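Local atomic coordinates of N-acetylneuraminate epimerase (Escherichia coli, PDB entry 2UVK), a protein that converts the alpha anomer of N-acetylneuraminate (sialic acid) to the beta anomer, speeding the equilibrium between the two in the periplasm. Residues Thr82-Asp87 with Ile131-Phe136. Sequence-based numbering, arbitrary orientation.
Sequences TQVFND and IFNGYF
Thr82 lays its methyl over one face of the Phe136 ring, a CH-pi contact with CG2 3.9 Å from the ring centroid and 12° off its normal. The torsion that sets this methyl anti to the backbone N (OG1 chi1 -64°) leaves OG1 to hydrogen-bond with Lys76. Val84 CG2 packs obliquely against the ring of Phe132, whose CE2 also meets Thr82 CG2. Beside these apolar contacts, next to Gln83 CA, Asn133 accepts a backbone N-H: Val84 N donates to Asn133 OD1 at 2.9 Å, fairly straight at 158° about the hydrogen and lying on an in-plane lone pair. The same amide's ND2 donates to a water that also lies 2.8 Å from Val84 O, so the amide meets Val84 N directly and lies near Val84 O only by way of a water. A second water links Thr82 O with Asn133 O. A leucine in place of Asn133 would probably leave Val84 N without its acceptor and deprive the water beside Val84 O of its amide donor. Strand 82-84, paired with strand 74-76 in a hairpin of the second Kelch repeat, runs nearly antiparallel to the 131-136 part of helix 129-142, an insertion in the beta-propeller whose Tyr135 packs on helix 146-157.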
loop_
_atom_site.group_PDB
_atom_site.type_symbol
_atom_site.label_atom_id
_atom_site.label_comp_id
_atom_site.label_asym_id
_atom_site.label_seq_id
_atom_site.Cartn_x
_atom_site.Cartn_y
_atom_site.Cartn_z
ATOM N N THR B 82 0.567 -12.837 13.760
ATOM C CA THR B 82 0.514 -13.113 12.345
ATOM C C THR B 82 0.499 -11.824 11.571
ATOM O O THR B 82 -0.252 -10.883 11.880
ATOM C CB THR B 82 -0.751 -13.934 12.046
ATOM O OG1 THR B 82 -0.649 -15.214 12.705
ATOM C CG2 THR B 82 -0.959 -14.140 10.550
ATOM N N GLN B 83 1.320 -11.793 10.522
ATOM C CA GLN B 83 1.450 -10.613 9.695
ATOM C C GLN B 83 1.908 -10.996 8.294
ATOM O O GLN B 83 2.383 -12.092 8.062
ATOM C CB GLN B 83 2.460 -9.636 10.268
ATOM C CG GLN B 83 3.878 -10.197 10.250
ATOM C CD GLN B 83 4.941 -9.150 10.147
ATOM O OE1 GLN B 83 4.727 -7.976 10.454
ATOM N NE2 GLN B 83 6.154 -9.598 9.836
ATOM N N VAL B 84 1.817 -10.019 7.411
ATOM C CA VAL B 84 2.302 -10.127 6.037
ATOM C C VAL B 84 3.680 -9.504 5.938
ATOM O O VAL B 84 3.903 -8.392 6.396
ATOM C CB VAL B 84 1.338 -9.345 5.088
ATOM C CG1 VAL B 84 1.833 -9.337 3.660
ATOM C CG2 VAL B 84 -0.027 -9.907 5.161
ATOM N N PHE B 85 4.595 -10.200 5.262
ATOM C CA PHE B 85 5.958 -9.689 5.071
ATOM C C PHE B 85 6.134 -9.004 3.715
ATOM O O PHE B 85 5.359 -9.272 2.806
ATOM C CB PHE B 85 6.973 -10.849 5.161
ATOM C CG PHE B 85 7.180 -11.374 6.562
ATOM C CD1 PHE B 85 8.290 -10.980 7.264
ATOM C CD2 PHE B 85 6.349 -12.314 7.117
ATOM C CE1 PHE B 85 8.503 -11.438 8.540
ATOM C CE2 PHE B 85 6.571 -12.786 8.376
ATOM C CZ PHE B 85 7.681 -12.342 9.078
ATOM N N ASN B 86 7.136 -8.143 3.590
ATOM C CA ASN B 86 7.432 -7.437 2.332
ATOM C C ASN B 86 8.879 -7.630 1.926
ATOM O O ASN B 86 9.443 -6.795 1.244
ATOM C CB ASN B 86 7.134 -5.933 2.426
ATOM C CG ASN B 86 8.205 -5.159 3.213
ATOM O OD1 ASN B 86 8.759 -5.687 4.197
ATOM N ND2 ASN B 86 8.512 -3.929 2.792
ATOM N N ASP B 87 9.475 -8.731 2.369
ATOM C CA ASP B 87 10.919 -8.914 2.212
ATOM C C ASP B 87 11.309 -9.870 1.089
ATOM O O ASP B 87 10.458 -10.517 0.460
ATOM C CB ASP B 87 11.556 -9.355 3.542
ATOM C CG ASP B 87 10.985 -10.651 4.082
ATOM O OD1 ASP B 87 10.122 -11.286 3.408
ATOM O OD2 ASP B 87 11.371 -11.044 5.218
ATOM N N ILE B 131 -4.611 -3.861 6.593
ATOM C CA ILE B 131 -5.903 -4.483 6.911
ATOM C C ILE B 131 -5.690 -5.891 7.465
ATOM O O ILE B 131 -6.250 -6.269 8.491
ATOM C CB ILE B 131 -6.840 -4.475 5.677
ATOM C CG1 ILE B 131 -7.229 -3.037 5.346
ATOM C CG2 ILE B 131 -8.063 -5.320 5.928
ATOM C CD1 ILE B 131 -7.996 -2.887 4.068
ATOM N N PHE B 132 -4.856 -6.676 6.801
ATOM C CA PHE B 132 -4.588 -8.047 7.232
ATOM C C PHE B 132 -3.899 -8.042 8.617
ATOM O O PHE B 132 -4.318 -8.753 9.563
ATOM C CB PHE B 132 -3.693 -8.728 6.196
ATOM C CG PHE B 132 -3.361 -10.147 6.503
ATOM C CD1 PHE B 132 -4.104 -11.168 5.944
ATOM C CD2 PHE B 132 -2.284 -10.463 7.332
ATOM C CE1 PHE B 132 -3.812 -12.467 6.226
ATOM C CE2 PHE B 132 -1.976 -11.766 7.581
ATOM C CZ PHE B 132 -2.730 -12.753 7.047
ATOM N N ASN B 133 -2.851 -7.247 8.766
ATOM C CA ASN B 133 -2.116 -7.236 10.053
ATOM C C ASN B 133 -3.020 -6.695 11.164
ATOM O O ASN B 133 -2.949 -7.162 12.313
ATOM C CB ASN B 133 -0.897 -6.345 9.994
ATOM C CG ASN B 133 0.208 -6.880 9.085
ATOM O OD1 ASN B 133 0.136 -7.989 8.587
ATOM N ND2 ASN B 133 1.210 -6.058 8.874
ATOM N N GLY B 134 -3.834 -5.688 10.854
ATOM C CA GLY B 134 -4.696 -5.100 11.865
ATOM C C GLY B 134 -5.721 -6.088 12.358
ATOM O O GLY B 134 -6.130 -6.017 13.538
ATOM N N TYR B 135 -6.193 -6.974 11.498
ATOM C CA TYR B 135 -7.170 -8.006 11.930
ATOM C C TYR B 135 -6.571 -8.850 13.056
ATOM O O TYR B 135 -7.198 -9.123 14.084
ATOM C CB TYR B 135 -7.565 -8.880 10.749
ATOM C CG TYR B 135 -8.529 -9.996 11.053
ATOM C CD1 TYR B 135 -9.880 -9.729 11.321
ATOM C CD2 TYR B 135 -8.114 -11.309 11.076
ATOM C CE1 TYR B 135 -10.741 -10.731 11.568
ATOM C CE2 TYR B 135 -8.974 -12.336 11.327
ATOM C CZ TYR B 135 -10.300 -12.048 11.591
ATOM O OH TYR B 135 -11.181 -13.083 11.865
ATOM N N PHE B 136 -5.340 -9.277 12.866
ATOM C CA PHE B 136 -4.693 -10.108 13.890
ATOM C C PHE B 136 -4.310 -9.298 15.116
ATOM O O PHE B 136 -4.317 -9.847 16.244
ATOM C CB PHE B 136 -3.524 -10.894 13.279
ATOM C CG PHE B 136 -3.994 -11.950 12.360
ATOM C CD1 PHE B 136 -4.521 -13.140 12.856
ATOM C CD2 PHE B 136 -4.007 -11.744 10.989
ATOM C CE1 PHE B 136 -5.017 -14.105 12.016
ATOM C CE2 PHE B 136 -4.522 -12.690 10.153
ATOM C CZ PHE B 136 -5.002 -13.886 10.648
HETATM O O HOH W 1 -0.647 -8.526 13.104
HETATM O O HOH W 2 4.040 -6.190 8.113
#